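Local coordinates for ABC transporter substrate-binding protein (PDB 6TFX) that binds the mannityl-opine mannopinic acid as the periplasmic solute-binding component of an ABC importer, at residues L253-T258 / C453-T458; A307-Y312 / L447-V452. All coordinates share one frame; numbering follows the deposited sequence.

Overall arrangement
Contact 1 is the core one: strands 240-255 and 454-467 pair antiparallel, through backbone hydrogen bonds with buried aliphatic side chains beside them. Contact 2 lies nearer the surface, where the loop 307-312 leans on the end of helix 434-450 through van der Waals contacts of apolar side chains with each other and the main chain. The centres are 10 Å apart, and the chain links them, since helix 434-450 ends just before strand 454-467. Where they meet, Cys453 N probably donates to Ile448 O, while Pro456 packs on Val309 and Ile255 reaches the backbone of Val452. The magnesium-binding Cys453 belongs to contact 1; the side chain of Val452, in contact 2, is about 8 Å from the ion.

Contact 1 of 2, residues L253-T258 / C453-T458; sequences LHINIT and CAIPLT. With MG (magnesium ion), chain G; EDO (1,2-ethanediol), chain D.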
loop_
_atom_site.group_PDB
_atom_site.type_symbol
_atom_site.label_atom_id
_atom_site.label_comp_id
_atom_site.label_asym_id
_atom_site.label_seq_id
_atom_site.Cartn_x
_atom_site.Cartn_y
_atom_site.Cartn_z
ATOM N N LEU A 253 -15.288 1.649 3.368
ATOM C CA LEU A 253 -16.078 2.644 2.628
ATOM C C LEU A 253 -15.820 3.936 3.393
ATOM O O LEU A 253 -16.296 4.082 4.535
ATOM C CB LEU A 253 -17.588 2.319 2.718
ATOM C CG LEU A 253 -18.021 1.083 1.972
ATOM C CD1 LEU A 253 -19.441 0.674 2.400
ATOM C CD2 LEU A 253 -17.977 1.347 0.464
ATOM N N HIS A 254 -15.034 4.868 2.794
ATOM C CA HIS A 254 -14.756 6.172 3.399
ATOM C C HIS A 254 -15.863 7.084 2.905
ATOM O O HIS A 254 -15.998 7.265 1.694
ATOM C CB HIS A 254 -13.414 6.721 2.919
ATOM C CG HIS A 254 -12.278 5.869 3.378
ATOM N ND1 HIS A 254 -11.665 6.087 4.606
ATOM C CD2 HIS A 254 -11.693 4.813 2.767
ATOM C CE1 HIS A 254 -10.733 5.147 4.717
ATOM N NE2 HIS A 254 -10.696 4.358 3.638
ATOM N N ILE A 255 -16.656 7.633 3.822
ATOM C CA ILE A 255 -17.822 8.455 3.424
ATOM C C ILE A 255 -17.467 9.924 3.587
ATOM O O ILE A 255 -17.092 10.320 4.693
ATOM C CB ILE A 255 -19.060 8.110 4.313
ATOM C CG1 ILE A 255 -19.457 6.600 4.197
ATOM C CG2 ILE A 255 -20.250 9.037 3.978
ATOM C CD1 ILE A 255 -20.438 6.195 5.414
ATOM N N ASN A 256 -17.687 10.740 2.547
ATOM C CA ASN A 256 -17.406 12.168 2.680
ATOM C C ASN A 256 -18.520 12.745 3.546
ATOM O O ASN A 256 -19.641 12.959 3.065
ATOM C CB ASN A 256 -17.317 12.869 1.318
ATOM C CG ASN A 256 -16.922 14.310 1.451
ATOM O OD1 ASN A 256 -17.149 14.944 2.482
ATOM N ND2 ASN A 256 -16.341 14.861 0.409
ATOM N N ILE A 257 -18.188 13.005 4.830
ATOM C CA ILE A 257 -19.173 13.480 5.820
ATOM C C ILE A 257 -19.637 14.919 5.589
ATOM O O ILE A 257 -20.534 15.375 6.302
ATOM C CB ILE A 257 -18.635 13.288 7.252
ATOM C CG1 ILE A 257 -17.433 14.225 7.511
ATOM C CG2 ILE A 257 -18.289 11.774 7.492
ATOM C CD1 ILE A 257 -16.952 14.260 8.971
ATOM N N THR A 258 -19.041 15.647 4.620
ATOM C CA THR A 258 -19.453 17.038 4.404
ATOM C C THR A 258 -20.487 17.148 3.286
ATOM O O THR A 258 -20.992 18.243 3.054
ATOM C CB THR A 258 -18.226 17.914 4.059
ATOM O OG1 THR A 258 -17.742 17.561 2.770
ATOM C CG2 THR A 258 -17.103 17.799 5.087
ATOM N N CYS A 453 -17.402 7.792 9.958
ATOM C CA CYS A 453 -16.654 8.437 8.885
ATOM C C CYS A 453 -16.250 7.379 7.855
ATOM O O CYS A 453 -16.112 7.668 6.668
ATOM C CB CYS A 453 -15.433 9.123 9.473
ATOM S SG CYS A 453 -15.881 10.416 10.652
ATOM N N ALA A 454 -16.052 6.142 8.327
ATOM C CA ALA A 454 -15.674 5.046 7.457
ATOM C C ALA A 454 -16.283 3.790 8.025
ATOM O O ALA A 454 -16.498 3.703 9.245
ATOM C CB ALA A 454 -14.161 4.908 7.377
ATOM N N ILE A 455 -16.620 2.862 7.137
ATOM C CA ILE A 455 -17.224 1.579 7.507
ATOM C C ILE A 455 -16.243 0.506 7.088
ATOM O O ILE A 455 -15.947 0.354 5.903
ATOM C CB ILE A 455 -18.594 1.377 6.811
ATOM C CG1 ILE A 455 -19.568 2.537 7.120
ATOM C CG2 ILE A 455 -19.165 0.005 7.234
ATOM C CD1 ILE A 455 -20.703 2.612 6.090
ATOM N N PRO A 456 -15.722 -0.262 8.048
ATOM C CA PRO A 456 -14.748 -1.294 7.679
ATOM C C PRO A 456 -15.420 -2.481 7.041
ATOM O O PRO A 456 -16.557 -2.852 7.390
ATOM C CB PRO A 456 -14.134 -1.716 9.014
ATOM C CG PRO A 456 -15.147 -1.360 10.033
ATOM C CD PRO A 456 -15.942 -0.188 9.508
ATOM N N LEU A 457 -14.710 -3.079 6.097
ATOM C CA LEU A 457 -15.227 -4.270 5.453
ATOM C C LEU A 457 -14.285 -5.384 5.857
ATOM O O LEU A 457 -14.103 -5.611 7.049
ATOM C CB LEU A 457 -15.325 -4.061 3.930
ATOM C CG LEU A 457 -16.102 -2.793 3.519
ATOM C CD1 LEU A 457 -16.062 -2.606 2.076
ATOM C CD2 LEU A 457 -17.517 -2.847 4.015
ATOM N N THR A 458 -13.687 -6.057 4.897
ATOM C CA THR A 458 -12.745 -7.132 5.188
ATOM C C THR A 458 -11.322 -6.627 4.933
ATOM O O THR A 458 -11.133 -5.629 4.222
ATOM C CB THR A 458 -13.006 -8.289 4.206
ATOM O OG1 THR A 458 -13.057 -7.745 2.869
ATOM C CG2 THR A 458 -14.280 -9.054 4.538
HETATM MG MG MG G . -14.301 11.133 11.168
HETATM C C1 EDO D . -19.480 20.597 0.666
HETATM O O1 EDO D . -20.827 20.230 0.906
HETATM C C2 EDO D . -18.980 19.884 -0.606
HETATM O O2 EDO D . -17.755 20.444 -1.035
#
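Leu253 and Ile455 form an antiparallel hydrogen-bonded pair: Leu253 N donates to Ile455 O at 2.9 Å, and Ile455 N returns the bond to Leu253 O. A third bond, from Ile255 N to Cys453 O, is nearly straight, with 166° at the hydrogen. Between these bonds sits the non-hydrogen-bonded pair His254 and Ala454. The small methyl of Ala454 suits a place beside the imidazole of His254: Ala454 CB comes 3.9 Å from His254 ND1, obliquely to the ring. Ala454 CA also makes a CA-H...O contact of 3.1 Å with Leu253 O.

Branched side chains fill the face holding Leu253 and Ile455. Ile255 and Ile455 meet through their delta methyls, CD1 to CD1 at 3.7 Å; in both, CG1 lies beside the backbone N, and an extended second torsion (164° and 160°) carries CD1 to its partner. Farther along, Leu253 CG meets Leu457 CD1 at 4.2 Å, the side chains crossing at about a right angle. Helix 265-272 packs on the isoleucines through Leu271, and Ile349 of helix 340-353 touches both leucines.

Past the strand, Ile257 lays CG2 against Cys453, 4.2 Å from SG, so an apolar branch flanks the sulfur, modelled as a ligand of a magnesium ion together with Cys418. Asn256 shapes the turn beyond: its OD1 accepts from Thr258 N, an Asx turn, and also from Thr258 OG1, both from the same face of the amide. The whole is an antiparallel strand pair within the mixed sheet of a periplasmic solute-binding protein, with a two-cysteine metal site at its margin.

Contact 2 of 2, residues A307-Y312 / L447-V452; sequences AGVLNY and LIVSNV
Val449 sets one methyl on the backbone of the loop 307-312 and the other on the side chain of Ala307, and of all the residues here it has the largest area buried by the contact. Its CG1 lies 3.3 Å from Gly308 O and 3.6 Å from Val309 N, so this methyl rests on the peptide joining Gly308 and Val309. CG2 turns to Ala307, meeting CB at 3.8 Å. The first torsion explains this division: CG1 stands anti to the backbone N (chi1 167°) while CG2 lies beside that nitrogen. A beta-branched residue suits the spot, offering two short apolar arms. Gly308 tolerates a phi of 95°, at which a beta carbon would crowd the preceding carbonyl oxygen, and the chain passes close to Val449 here.

The helix under this loop finishes in a Schellman motif. Val452 has positive phi and its N donates to Val449 O, inside a probable outer bond from Cys453 N to Ile448 O. Separately, Asn451 grips Leu447 O with both N and ND2. Asn451 ND2 lies 2.8 Å from Leu447 O, which is only 2° out of the amide plane.

Leu310, second in buried area, comes from the loop side. Its CD1 lies 4.2 Å from Val449 O at the end of the helix, and its CD2 is equally far from CG2 of Val452, the two side chains crossing at about a right angle. Leucine's forked end suits the place, one methyl for each neighbour. Ala272 of helix 265-272 touches Leu310 and Val452 alike, and Arg268 of that helix hydrogen-bonds Asn451 O through NH2.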
loop_
_atom_site.group_PDB
_atom_site.type_symbol
_atom_site.label_atom_id
_atom_site.label_comp_id
_atom_site.label_asym_id
_atom_site.label_seq_id
_atom_site.Cartn_x
_atom_site.Cartn_y
_atom_site.Cartn_z
ATOM N N ALA A 307 -13.761 -1.529 18.774
ATOM C CA ALA A 307 -13.991 -0.136 18.368
ATOM C C ALA A 307 -15.461 0.261 18.274
ATOM O O ALA A 307 -15.737 1.446 18.218
ATOM C CB ALA A 307 -13.286 0.165 17.051
ATOM N N GLY A 308 -16.378 -0.710 18.284
ATOM C CA GLY A 308 -17.810 -0.415 18.244
ATOM C C GLY A 308 -18.445 -0.454 16.865
ATOM O O GLY A 308 -19.411 0.258 16.623
ATOM N N VAL A 309 -17.910 -1.271 15.948
ATOM C CA VAL A 309 -18.460 -1.380 14.587
ATOM C C VAL A 309 -19.965 -1.674 14.633
ATOM O O VAL A 309 -20.407 -2.517 15.416
ATOM C CB VAL A 309 -17.660 -2.386 13.723
ATOM C CG1 VAL A 309 -18.365 -2.700 12.397
ATOM C CG2 VAL A 309 -16.259 -1.835 13.462
ATOM N N LEU A 310 -20.739 -0.944 13.822
ATOM C CA LEU A 310 -22.198 -1.088 13.815
ATOM C C LEU A 310 -22.630 -2.451 13.272
ATOM O O LEU A 310 -22.078 -2.926 12.273
ATOM C CB LEU A 310 -22.831 0.069 13.027
ATOM C CG LEU A 310 -23.008 1.382 13.823
ATOM C CD1 LEU A 310 -21.674 1.965 14.275
ATOM C CD2 LEU A 310 -23.701 2.440 12.976
ATOM N N ASN A 311 -23.605 -3.074 13.943
ATOM C CA ASN A 311 -24.063 -4.421 13.576
ATOM C C ASN A 311 -24.934 -4.437 12.324
ATOM O O ASN A 311 -25.446 -3.410 11.895
ATOM C CB ASN A 311 -24.815 -5.080 14.744
ATOM C CG ASN A 311 -26.184 -4.507 15.006
ATOM O OD1 ASN A 311 -26.426 -3.297 14.867
ATOM N ND2 ASN A 311 -27.133 -5.378 15.375
ATOM N N TYR A 312 -25.131 -5.629 11.769
ATOM C CA TYR A 312 -25.961 -5.785 10.583
ATOM C C TYR A 312 -27.420 -5.813 11.014
ATOM O O TYR A 312 -27.818 -6.701 11.780
ATOM C CB TYR A 312 -25.593 -7.080 9.847
ATOM C CG TYR A 312 -26.410 -7.310 8.600
ATOM C CD1 TYR A 312 -26.276 -6.478 7.490
ATOM C CD2 TYR A 312 -27.357 -8.325 8.543
ATOM C CE1 TYR A 312 -27.024 -6.693 6.331
ATOM C CE2 TYR A 312 -28.082 -8.576 7.377
ATOM C CZ TYR A 312 -27.913 -7.754 6.277
ATOM O OH TYR A 312 -28.671 -7.963 5.150
ATOM N N LEU A 447 -13.877 6.897 18.091
ATOM C CA LEU A 447 -14.503 8.131 17.615
ATOM C C LEU A 447 -14.788 8.056 16.131
ATOM O O LEU A 447 -15.819 8.553 15.674
ATOM C CB LEU A 447 -13.572 9.323 17.874
ATOM C CG LEU A 447 -13.422 9.737 19.342
ATOM C CD1 LEU A 447 -12.199 10.619 19.540
ATOM C CD2 LEU A 447 -14.679 10.438 19.853
ATOM N N ILE A 448 -13.845 7.494 15.356
ATOM C CA ILE A 448 -14.048 7.443 13.884
ATOM C C ILE A 448 -15.187 6.459 13.552
ATOM O O ILE A 448 -16.028 6.734 12.686
ATOM C CB ILE A 448 -12.727 7.034 13.192
ATOM C CG1 ILE A 448 -11.611 8.096 13.479
ATOM C CG2 ILE A 448 -12.941 6.800 11.674
ATOM C CD1 ILE A 448 -10.186 7.582 13.302
ATOM N N VAL A 449 -15.205 5.308 14.240
ATOM C CA VAL A 449 -16.260 4.314 14.036
ATOM C C VAL A 449 -17.631 4.899 14.411
ATOM O O VAL A 449 -18.596 4.753 13.637
ATOM C CB VAL A 449 -15.970 3.036 14.870
ATOM C CG1 VAL A 449 -17.197 2.123 14.938
ATOM C CG2 VAL A 449 -14.785 2.282 14.284
ATOM N N SER A 450 -17.735 5.499 15.619
ATOM C CA SER A 450 -19.039 5.997 16.111
ATOM C C SER A 450 -19.587 7.157 15.308
ATOM O O SER A 450 -20.813 7.296 15.194
ATOM C CB SER A 450 -18.965 6.332 17.595
ATOM O OG SER A 450 -18.128 7.451 17.811
ATOM N N ASN A 451 -18.702 7.994 14.717
ATOM C CA ASN A 451 -19.177 9.093 13.856
ATOM C C ASN A 451 -19.433 8.559 12.430
ATOM O O ASN A 451 -19.924 9.293 11.559
ATOM C CB ASN A 451 -18.161 10.228 13.866
ATOM C CG ASN A 451 -18.334 11.027 15.128
ATOM O OD1 ASN A 451 -19.170 11.930 15.187
ATOM N ND2 ASN A 451 -17.619 10.658 16.196
ATOM N N VAL A 452 -19.075 7.282 12.193
ATOM C CA VAL A 452 -19.299 6.605 10.912
ATOM C C VAL A 452 -18.661 7.385 9.764
ATOM O O VAL A 452 -19.300 7.672 8.750
ATOM C CB VAL A 452 -20.798 6.242 10.640
ATOM C CG1 VAL A 452 -20.927 5.172 9.543
ATOM C CG2 VAL A 452 -21.517 5.807 11.912
#